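Long-range contacts in probable acetyltransferases (PDB 3PZJ), which probably transfers an acetyl group from acetyl-CoA to its substrate, as a GNAT-family enzyme, possibly to the N-terminal serine or alanine of proteins: residues A171-L182 and D194-E204; H63-P71 and M186-D194. All coordinates share one frame; numbering follows the deposited sequence.

Interaction 1: residues A171-L182 and D194-E204; sequences ARRFGFQFEGTL and DTHVFSMLDGE
Different first torsions bring two phenylalanines together: in Phe-198 CG stands beside the backbone N (chi1 -59°), whereas in Phe-178 it lies anti to that atom (chi1 178°) and swings the ring edge over a face of Phe-198. They are a non-hydrogen-bonded pair of the antiparallel hairpin formed by strands 177-188 and 191-201, at one margin of the GNAT sheet. Ala-171, in the last turn of helix 165-174, sets CB over the centre of the opposite face of Phe-198, a CH-pi contact with CB 3.8 Å from the ring centroid. CE1 on the same edge of Phe-178 turns toward the face of His-196 in an offset edge-to-face pair, and His-196 ND1 meets Thr-181 OG1 at 2.8 Å in a hydrogen bond near the imidazole plane. A Schellman motif at Gly-175 ends the helix and leads into the strand. Further on, a classic beta bulge sets Glu-179 and Gly-180 against Val-197: Glu-179 N bonds to Val-197 O at 2.8 Å, Gly-180 N only weakly. The carboxylate of Glu-179 is also gripped by Arg-155 and by Arg-183 of the second subunit, an arrangement likely to stabilise its negative charge. Ser-199 OG donates to Glu-179 OE2 at 2.7 Å, from above the carboxylate plane.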
loop_
_atom_site.group_PDB
_atom_site.type_symbol
_atom_site.label_atom_id
_atom_site.label_comp_id
_atom_site.label_asym_id
_atom_site.label_seq_id
_atom_site.Cartn_x
_atom_site.Cartn_y
_atom_site.Cartn_z
ATOM N N ALA A 171 9.743 -7.079 15.014
ATOM C CA ALA A 171 8.486 -7.590 14.476
ATOM C C ALA A 171 8.244 -9.046 14.861
ATOM O O ALA A 171 7.183 -9.442 15.358
ATOM C CB ALA A 171 8.438 -7.395 12.924
ATOM N N ARG A 172 9.243 -9.876 14.629
ATOM C CA ARG A 172 9.090 -11.299 14.958
ATOM C C ARG A 172 8.907 -11.526 16.463
ATOM O O ARG A 172 8.108 -12.368 16.862
ATOM C CB ARG A 172 10.264 -12.119 14.372
ATOM C CG ARG A 172 10.184 -12.307 12.898
ATOM C CD ARG A 172 11.485 -12.908 12.336
ATOM N NE ARG A 172 11.575 -13.152 10.900
ATOM C CZ ARG A 172 10.912 -14.102 10.235
ATOM N NH1 ARG A 172 10.057 -14.905 10.831
ATOM N NH2 ARG A 172 11.138 -14.273 8.962
ATOM N N ARG A 173 9.580 -10.738 17.261
ATOM C CA ARG A 173 9.526 -10.856 18.693
ATOM C C ARG A 173 8.116 -10.504 19.151
ATOM O O ARG A 173 7.615 -11.120 20.015
ATOM C CB ARG A 173 10.565 -9.933 19.291
ATOM C CG ARG A 173 10.705 -9.999 20.741
ATOM C CD ARG A 173 12.009 -9.490 21.250
ATOM N NE ARG A 173 12.362 -8.195 20.743
ATOM C CZ ARG A 173 13.445 -7.950 20.012
ATOM N NH1 ARG A 173 13.697 -6.735 19.632
ATOM N NH2 ARG A 173 14.296 -8.917 19.688
ATOM N N PHE A 174 7.510 -9.524 18.517
ATOM C CA PHE A 174 6.129 -9.097 18.834
ATOM C C PHE A 174 5.063 -10.045 18.334
ATOM O O PHE A 174 3.912 -9.962 18.717
ATOM C CB PHE A 174 5.884 -7.672 18.324
ATOM C CG PHE A 174 6.741 -6.617 18.989
ATOM C CD1 PHE A 174 7.103 -6.700 20.338
ATOM C CD2 PHE A 174 7.246 -5.578 18.258
ATOM C CE1 PHE A 174 7.917 -5.694 20.945
ATOM C CE2 PHE A 174 8.052 -4.567 18.842
ATOM C CZ PHE A 174 8.404 -4.632 20.177
ATOM N N GLY A 175 5.429 -10.963 17.479
ATOM C CA GLY A 175 4.522 -11.974 17.009
ATOM C C GLY A 175 3.922 -11.696 15.620
ATOM O O GLY A 175 3.008 -12.383 15.231
ATOM N N PHE A 176 4.401 -10.687 14.902
ATOM C CA PHE A 176 4.075 -10.529 13.487
ATOM C C PHE A 176 4.699 -11.691 12.711
ATOM O O PHE A 176 5.801 -12.190 13.080
ATOM C CB PHE A 176 4.650 -9.216 12.940
ATOM C CG PHE A 176 4.056 -7.966 13.547
ATOM C CD1 PHE A 176 2.984 -7.335 12.961
ATOM C CD2 PHE A 176 4.598 -7.390 14.730
ATOM C CE1 PHE A 176 2.464 -6.136 13.489
ATOM C CE2 PHE A 176 4.039 -6.195 15.282
ATOM C CZ PHE A 176 3.010 -5.612 14.660
ATOM N N GLN A 177 4.033 -12.109 11.644
ATOM C CA GLN A 177 4.539 -13.143 10.779
ATOM C C GLN A 177 5.153 -12.525 9.552
ATOM O O GLN A 177 4.548 -11.601 8.958
ATOM C CB GLN A 177 3.369 -14.012 10.315
ATOM C CG GLN A 177 2.559 -14.694 11.415
ATOM C CD GLN A 177 3.465 -15.459 12.371
ATOM O OE1 GLN A 177 3.536 -15.157 13.585
ATOM N NE2 GLN A 177 4.205 -16.410 11.818
ATOM N N PHE A 178 6.250 -13.108 9.081
ATOM C CA PHE A 178 6.895 -12.624 7.857
ATOM C C PHE A 178 6.115 -13.058 6.670
ATOM O O PHE A 178 5.778 -14.256 6.575
ATOM C CB PHE A 178 8.347 -13.174 7.754
ATOM C CG PHE A 178 9.045 -12.765 6.525
ATOM C CD1 PHE A 178 9.287 -11.445 6.266
ATOM C CD2 PHE A 178 9.370 -13.709 5.562
ATOM C CE1 PHE A 178 9.930 -11.055 5.015
ATOM C CE2 PHE A 178 9.996 -13.339 4.339
ATOM C CZ PHE A 178 10.279 -11.998 4.097
ATOM N N GLU A 179 5.795 -12.115 5.753
ATOM C CA GLU A 179 5.038 -12.449 4.572
ATOM C C GLU A 179 5.889 -12.451 3.279
ATOM O O GLU A 179 5.663 -13.258 2.386
ATOM C CB GLU A 179 3.843 -11.490 4.392
ATOM C CG GLU A 179 2.740 -11.768 5.387
ATOM C CD GLU A 179 1.552 -10.882 5.222
ATOM O OE1 GLU A 179 1.684 -9.726 4.771
ATOM O OE2 GLU A 179 0.479 -11.313 5.679
ATOM N N GLY A 180 6.800 -11.529 3.166
ATOM C CA GLY A 180 7.685 -11.479 2.028
ATOM C C GLY A 180 8.382 -10.139 1.944
ATOM O O GLY A 180 8.194 -9.283 2.834
ATOM N N THR A 181 9.183 -9.986 0.902
ATOM C CA THR A 181 9.984 -8.833 0.671
ATOM C C THR A 181 9.696 -8.216 -0.692
ATOM O O THR A 181 9.751 -8.852 -1.690
ATOM C CB THR A 181 11.474 -9.170 0.733
ATOM O OG1 THR A 181 11.806 -9.760 1.979
ATOM C CG2 THR A 181 12.308 -7.928 0.495
ATOM N N LEU A 182 9.375 -6.937 -0.642
ATOM C CA LEU A 182 9.116 -6.113 -1.790
ATOM C C LEU A 182 10.466 -5.556 -2.293
ATOM O O LEU A 182 11.033 -4.601 -1.720
ATOM C CB LEU A 182 8.140 -5.006 -1.432
ATOM C CG LEU A 182 6.643 -5.272 -1.467
ATOM C CD1 LEU A 182 6.274 -6.735 -1.229
ATOM C CD2 LEU A 182 5.872 -4.269 -0.570
ATOM N N ASP A 194 14.738 -2.544 -0.220
ATOM C CA ASP A 194 13.798 -3.632 -0.311
ATOM C C ASP A 194 13.081 -3.622 1.001
ATOM O O ASP A 194 13.689 -3.521 2.098
ATOM C CB ASP A 194 14.509 -5.013 -0.405
ATOM C CG ASP A 194 15.455 -5.154 -1.606
ATOM O OD1 ASP A 194 15.318 -4.531 -2.658
ATOM O OD2 ASP A 194 16.337 -5.953 -1.490
ATOM N N THR A 195 11.781 -3.801 0.961
ATOM C CA THR A 195 10.975 -3.752 2.149
ATOM C C THR A 195 10.480 -5.102 2.612
ATOM O O THR A 195 9.819 -5.745 1.903
ATOM C CB THR A 195 9.753 -2.889 1.908
ATOM O OG1 THR A 195 10.165 -1.557 1.694
ATOM C CG2 THR A 195 8.826 -2.978 3.101
ATOM N N HIS A 196 10.767 -5.475 3.842
ATOM C CA HIS A 196 10.151 -6.652 4.426
ATOM C C HIS A 196 8.751 -6.301 4.926
ATOM O O HIS A 196 8.575 -5.237 5.615
ATOM C CB HIS A 196 10.946 -7.137 5.661
ATOM C CG HIS A 196 12.308 -7.723 5.383
ATOM N ND1 HIS A 196 12.640 -8.403 4.233
ATOM C CD2 HIS A 196 13.407 -7.789 6.193
ATOM C CE1 HIS A 196 13.894 -8.848 4.336
ATOM N NE2 HIS A 196 14.381 -8.470 5.505
ATOM N N VAL A 197 7.777 -7.177 4.642
ATOM C CA VAL A 197 6.407 -7.022 5.136
ATOM C C VAL A 197 6.071 -8.139 6.084
ATOM O O VAL A 197 6.271 -9.346 5.771
ATOM C CB VAL A 197 5.366 -6.978 3.985
ATOM C CG1 VAL A 197 3.923 -6.799 4.561
ATOM C CG2 VAL A 197 5.702 -5.866 2.986
ATOM N N PHE A 198 5.620 -7.745 7.274
ATOM C CA PHE A 198 5.176 -8.614 8.303
ATOM C C PHE A 198 3.711 -8.272 8.635
ATOM O O PHE A 198 3.320 -7.151 8.447
ATOM C CB PHE A 198 5.958 -8.410 9.581
ATOM C CG PHE A 198 7.436 -8.623 9.460
ATOM C CD1 PHE A 198 8.015 -9.834 9.848
ATOM C CD2 PHE A 198 8.278 -7.591 9.066
ATOM C CE1 PHE A 198 9.402 -10.014 9.769
ATOM C CE2 PHE A 198 9.635 -7.780 8.992
ATOM C CZ PHE A 198 10.192 -9.007 9.300
ATOM N N SER A 199 2.957 -9.195 9.222
ATOM C CA SER A 199 1.597 -8.917 9.611
ATOM C C SER A 199 1.116 -9.721 10.772
ATOM O O SER A 199 1.635 -10.804 11.060
ATOM C CB SER A 199 0.621 -9.118 8.440
ATOM O OG SER A 199 0.387 -10.498 8.221
HETATM N N MSE A 200 0.098 -9.175 11.435
HETATM C CA MSE A 200 -0.612 -9.834 12.522
HETATM C C MSE A 200 -2.114 -9.722 12.262
HETATM O O MSE A 200 -2.662 -8.624 12.171
HETATM C CB MSE A 200 -0.256 -9.196 13.864
HETATM C CG MSE A 200 -1.422 -9.102 14.835
HETATM SE SE MSE A 200 -0.948 -9.680 16.637
HETATM C CE MSE A 200 -0.226 -11.440 16.210
ATOM N N LEU A 201 -2.766 -10.872 12.137
ATOM C CA LEU A 201 -4.139 -10.959 11.775
ATOM C C LEU A 201 -4.977 -10.951 13.027
ATOM O O LEU A 201 -4.498 -11.300 14.128
ATOM C CB LEU A 201 -4.384 -12.248 11.035
ATOM C CG LEU A 201 -3.621 -12.534 9.752
ATOM C CD1 LEU A 201 -4.250 -13.696 9.016
ATOM C CD2 LEU A 201 -3.648 -11.269 8.835
ATOM N N ASP A 202 -6.253 -10.618 12.863
ATOM C CA ASP A 202 -7.145 -10.568 13.992
ATOM C C ASP A 202 -7.213 -11.922 14.712
ATOM O O ASP A 202 -7.273 -11.966 15.926
ATOM C CB ASP A 202 -8.542 -10.011 13.644
ATOM C CG ASP A 202 -9.263 -10.692 12.486
ATOM O OD1 ASP A 202 -8.723 -11.585 11.849
ATOM O OD2 ASP A 202 -10.433 -10.275 12.202
ATOM N N GLY A 203 -7.264 -13.008 13.978
ATOM C CA GLY A 203 -7.321 -14.310 14.616
ATOM C C GLY A 203 -6.059 -14.694 15.340
ATOM O O GLY A 203 -6.129 -15.476 16.293
ATOM N N GLU A 204 -4.936 -14.131 14.944
ATOM C CA GLU A 204 -3.668 -14.402 15.624
ATOM C C GLU A 204 -3.590 -13.665 16.936
ATOM O O GLU A 204 -3.090 -14.211 17.941
ATOM C CB GLU A 204 -2.486 -14.015 14.723
ATOM C CG GLU A 204 -2.327 -14.991 13.654
ATOM C CD GLU A 204 -1.472 -14.512 12.486
ATOM O OE1 GLU A 204 -1.040 -13.320 12.333
ATOM O OE2 GLU A 204 -1.236 -15.402 11.695
#

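Interaction 2: residues H63-P71 and M186-D194; sequences HWEHLPYGP and MVVKRRNRD. With EDO (1,2-ethanediol), chain D.
At the edge of the Arg-193 guanidinium, near its plane, lie Pro-68 CD and a water, while the selenium of selenomethionine Met-186 sits over one face, 3.8 Å above the plane and offset toward the rim. The water accepts from Arg-193 NH2 at 2.9 Å and donates to His-66 O at 2.7 Å, bridging the two segments; Arg-193 NE is held separately by Thr-195 OG1. The indole of Trp-64 has His-63 CD2 over one face and Gly-70 CA over the other. The loop 63-71, between helices 46-58 and 75-87 of the GNAT fold, meets the far end of the hairpin of strands 177-188 and 191-201, where a type I' turn runs from Val-188 to Arg-191. From this turn Lys-189 reaches out with its chain extended beyond CG, which carries NZ in among backbone carbonyls. NZ donates to Leu-67 O at 2.9 Å and to Tyr-69 O at 3.1 Å, the latter from well above the carbonyl plane, and weakly to Gly-70 O; Trp-64 O is 3.0 Å from NZ. Beside this polar grip, Val-188 CG1 rests 3.8 Å from Pro-68 CA, and Pro-68 CB touches Met-186 CE at 4.0 Å.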
loop_
_atom_site.group_PDB
_atom_site.type_symbol
_atom_site.label_atom_id
_atom_site.label_comp_id
_atom_site.label_asym_id
_atom_site.label_seq_id
_atom_site.Cartn_x
_atom_site.Cartn_y
_atom_site.Cartn_z
ATOM N N HIS A 63 20.351 7.055 14.495
ATOM C CA HIS A 63 18.951 6.719 14.693
ATOM C C HIS A 63 18.160 6.555 13.372
ATOM O O HIS A 63 17.343 5.661 13.219
ATOM C CB HIS A 63 18.256 7.770 15.599
ATOM C CG HIS A 63 16.803 7.476 15.800
ATOM N ND1 HIS A 63 16.349 6.440 16.583
ATOM C CD2 HIS A 63 15.714 7.961 15.149
ATOM C CE1 HIS A 63 15.031 6.369 16.483
ATOM N NE2 HIS A 63 14.626 7.272 15.603
ATOM N N TRP A 64 18.472 7.395 12.403
ATOM C CA TRP A 64 17.736 7.530 11.177
ATOM C C TRP A 64 18.267 6.582 10.066
ATOM O O TRP A 64 17.675 6.519 9.017
ATOM C CB TRP A 64 17.744 9.024 10.736
ATOM C CG TRP A 64 17.470 10.007 11.858
ATOM C CD1 TRP A 64 18.389 10.780 12.523
ATOM C CD2 TRP A 64 16.190 10.301 12.456
ATOM N NE1 TRP A 64 17.750 11.523 13.506
ATOM C CE2 TRP A 64 16.404 11.251 13.459
ATOM C CE3 TRP A 64 14.890 9.799 12.260
ATOM C CZ2 TRP A 64 15.381 11.721 14.238
ATOM C CZ3 TRP A 64 13.899 10.279 13.014
ATOM C CH2 TRP A 64 14.130 11.232 14.000
ATOM N N GLU A 65 19.303 5.765 10.358
ATOM C CA GLU A 65 20.100 5.063 9.339
ATOM C C GLU A 65 19.231 4.270 8.363
ATOM O O GLU A 65 19.488 4.274 7.154
ATOM C CB GLU A 65 21.102 4.054 9.996
ATOM C CG GLU A 65 21.955 3.298 8.945
ATOM C CD GLU A 65 23.077 2.457 9.531
ATOM O OE1 GLU A 65 23.320 2.529 10.761
ATOM O OE2 GLU A 65 23.706 1.729 8.723
ATOM N N HIS A 66 18.248 3.552 8.883
ATOM C CA HIS A 66 17.395 2.697 8.016
ATOM C C HIS A 66 15.968 3.261 7.802
ATOM O O HIS A 66 15.018 2.542 7.339
ATOM C CB HIS A 66 17.270 1.321 8.640
ATOM C CG HIS A 66 18.582 0.669 8.952
ATOM N ND1 HIS A 66 19.460 0.241 7.971
ATOM C CD2 HIS A 66 19.143 0.336 10.140
ATOM C CE1 HIS A 66 20.519 -0.302 8.549
ATOM N NE2 HIS A 66 20.353 -0.253 9.867
ATOM N N LEU A 67 15.795 4.536 8.096
ATOM C CA LEU A 67 14.481 5.167 7.982
ATOM C C LEU A 67 14.420 6.102 6.807
ATOM O O LEU A 67 15.464 6.678 6.430
ATOM C CB LEU A 67 14.237 5.951 9.242
ATOM C CG LEU A 67 13.564 5.236 10.404
ATOM C CD1 LEU A 67 13.662 3.710 10.426
ATOM C CD2 LEU A 67 13.965 5.841 11.729
ATOM N N PRO A 68 13.206 6.365 6.272
ATOM C CA PRO A 68 13.161 7.228 5.099
ATOM C C PRO A 68 13.188 8.726 5.377
ATOM O O PRO A 68 12.923 9.518 4.493
ATOM C CB PRO A 68 11.870 6.780 4.367
ATOM C CG PRO A 68 11.105 6.057 5.340
ATOM C CD PRO A 68 11.919 5.731 6.549
ATOM N N TYR A 69 13.517 9.122 6.609
ATOM C CA TYR A 69 13.570 10.509 6.978
ATOM C C TYR A 69 14.646 10.672 8.012
ATOM O O TYR A 69 15.134 9.712 8.577
ATOM C CB TYR A 69 12.247 10.977 7.604
ATOM C CG TYR A 69 11.612 9.963 8.521
ATOM C CD1 TYR A 69 11.873 9.929 9.883
ATOM C CD2 TYR A 69 10.705 9.039 8.015
ATOM C CE1 TYR A 69 11.311 8.929 10.696
ATOM C CE2 TYR A 69 10.116 8.078 8.822
ATOM C CZ TYR A 69 10.398 8.047 10.150
ATOM O OH TYR A 69 9.796 7.069 10.910
ATOM N N GLY A 70 14.920 11.912 8.338
ATOM C CA GLY A 70 15.974 12.225 9.269
ATOM C C GLY A 70 17.374 12.077 8.648
ATOM O O GLY A 70 17.567 11.524 7.572
ATOM N N PRO A 71 18.370 12.623 9.304
ATOM C CA PRO A 71 18.269 13.498 10.461
ATOM C C PRO A 71 17.719 14.857 10.079
ATOM O O PRO A 71 17.547 15.168 8.901
ATOM C CB PRO A 71 19.709 13.556 10.982
ATOM C CG PRO A 71 20.575 13.136 9.818
ATOM C CD PRO A 71 19.771 12.335 8.886
HETATM N N MSE A 186 11.621 1.016 -2.801
HETATM C CA MSE A 186 11.912 2.442 -2.682
HETATM C C MSE A 186 13.373 2.847 -3.011
HETATM O O MSE A 186 14.264 2.035 -3.033
HETATM C CB MSE A 186 11.595 2.907 -1.222
HETATM C CG MSE A 186 10.187 2.790 -0.816
HETATM SE SE MSE A 186 9.815 2.902 1.162
HETATM C CE MSE A 186 10.311 4.760 1.247
ATOM N N VAL A 187 13.569 4.129 -3.271
ATOM C CA VAL A 187 14.888 4.706 -3.268
ATOM C C VAL A 187 14.946 5.626 -2.070
ATOM O O VAL A 187 14.200 6.623 -1.998
ATOM C CB VAL A 187 15.147 5.459 -4.586
ATOM C CG1 VAL A 187 16.510 6.233 -4.545
ATOM C CG2 VAL A 187 15.165 4.454 -5.712
ATOM N N VAL A 188 15.789 5.300 -1.104
ATOM C CA VAL A 188 15.883 6.022 0.145
ATOM C C VAL A 188 17.319 6.479 0.304
ATOM O O VAL A 188 18.242 5.665 0.276
ATOM C CB VAL A 188 15.520 5.096 1.392
ATOM C CG1 VAL A 188 15.839 5.722 2.781
ATOM C CG2 VAL A 188 14.017 4.738 1.366
ATOM N N LYS A 189 17.505 7.787 0.511
ATOM C CA LYS A 189 18.822 8.350 0.758
ATOM C C LYS A 189 19.845 7.859 -0.252
ATOM O O LYS A 189 20.875 7.345 0.113
ATOM C CB LYS A 189 19.255 8.018 2.201
ATOM C CG LYS A 189 18.345 8.688 3.187
ATOM C CD LYS A 189 18.532 8.304 4.651
ATOM C CE LYS A 189 17.574 9.176 5.530
ATOM N NZ LYS A 189 17.484 8.625 6.935
ATOM N N ARG A 190 19.450 7.873 -1.519
ATOM C CA ARG A 190 20.303 7.535 -2.630
ATOM C C ARG A 190 20.786 6.099 -2.607
ATOM O O ARG A 190 21.843 5.781 -3.121
ATOM C CB ARG A 190 21.515 8.519 -2.698
ATOM C CG ARG A 190 21.111 9.962 -2.681
ATOM C CD ARG A 190 22.368 10.807 -2.618
ATOM N NE ARG A 190 23.122 10.702 -3.883
ATOM C CZ ARG A 190 24.454 10.821 -4.017
ATOM N NH1 ARG A 190 25.270 11.029 -2.962
ATOM N NH2 ARG A 190 24.981 10.726 -5.232
ATOM N N ARG A 191 20.013 5.223 -1.992
ATOM C CA ARG A 191 20.265 3.814 -2.164
ATOM C C ARG A 191 18.949 3.016 -2.262
ATOM O O ARG A 191 17.901 3.506 -1.909
ATOM C CB ARG A 191 21.268 3.267 -1.113
ATOM C CG ARG A 191 20.851 3.187 0.331
ATOM C CD ARG A 191 22.056 2.715 1.203
ATOM N NE ARG A 191 22.453 1.315 0.919
ATOM C CZ ARG A 191 23.472 0.659 1.490
ATOM N NH1 ARG A 191 24.263 1.243 2.389
ATOM N NH2 ARG A 191 23.729 -0.600 1.136
ATOM N N ASN A 192 19.062 1.818 -2.820
ATOM C CA ASN A 192 17.973 0.895 -2.901
ATOM C C ASN A 192 17.425 0.537 -1.515
ATOM O O ASN A 192 18.171 0.414 -0.524
ATOM C CB ASN A 192 18.437 -0.385 -3.578
ATOM C CG ASN A 192 17.330 -1.367 -3.687
ATOM O OD1 ASN A 192 16.467 -1.170 -4.527
ATOM N ND2 ASN A 192 17.335 -2.442 -2.870
ATOM N N ARG A 193 16.117 0.350 -1.456
ATOM C CA ARG A 193 15.460 -0.255 -0.311
ATOM C C ARG A 193 14.555 -1.366 -0.774
ATOM O O ARG A 193 13.756 -1.159 -1.621
ATOM C CB ARG A 193 14.604 0.734 0.445
ATOM C CG ARG A 193 13.653 0.050 1.374
ATOM C CD ARG A 193 13.205 0.901 2.535
ATOM N NE ARG A 193 11.960 0.414 3.090
ATOM C CZ ARG A 193 11.329 0.891 4.144
ATOM N NH1 ARG A 193 10.221 0.327 4.500
ATOM N NH2 ARG A 193 11.768 1.907 4.825
ATOM N N ASP A 194 14.738 -2.544 -0.220
ATOM C CA ASP A 194 13.798 -3.632 -0.311
ATOM C C ASP A 194 13.081 -3.622 1.001
ATOM O O ASP A 194 13.689 -3.521 2.098
ATOM C CB ASP A 194 14.509 -5.013 -0.405
ATOM C CG ASP A 194 15.455 -5.154 -1.606
ATOM O OD1 ASP A 194 15.318 -4.531 -2.658
ATOM O OD2 ASP A 194 16.337 -5.953 -1.490
HETATM C C1 EDO D . 8.470 4.769 9.302
HETATM O O1 EDO D . 9.501 4.867 10.253
HETATM C C2 EDO D . 7.994 3.339 9.252
HETATM O O2 EDO D . 6.609 3.409 9.058
HETATM O O HOH W 1 14.312 3.250 4.877
#

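How the interactions relate
From the N terminus, the chain first passes through the loop 63-71, then builds helix 75-87 and the central strands before reaching helix 165-174, in whose last turn segment 171-182 of interaction 1 begins. Strand 177-188 runs out to the hairpin turn. There 186-194 returns to the early loop, closing a span of 114 residues in interaction 2. Strand 191-201 then comes back to meet 171-182, closing a short span of 11 residues in interaction 1. The segments alternate, so the contacts cross, sharing Asp-194, with centres about 20 Å apart. Interaction 1 pairs the two hairpin strands and packs the end of helix 165-174 on them; interaction 2 ties the hairpin's tip to the loop before helix 75-87.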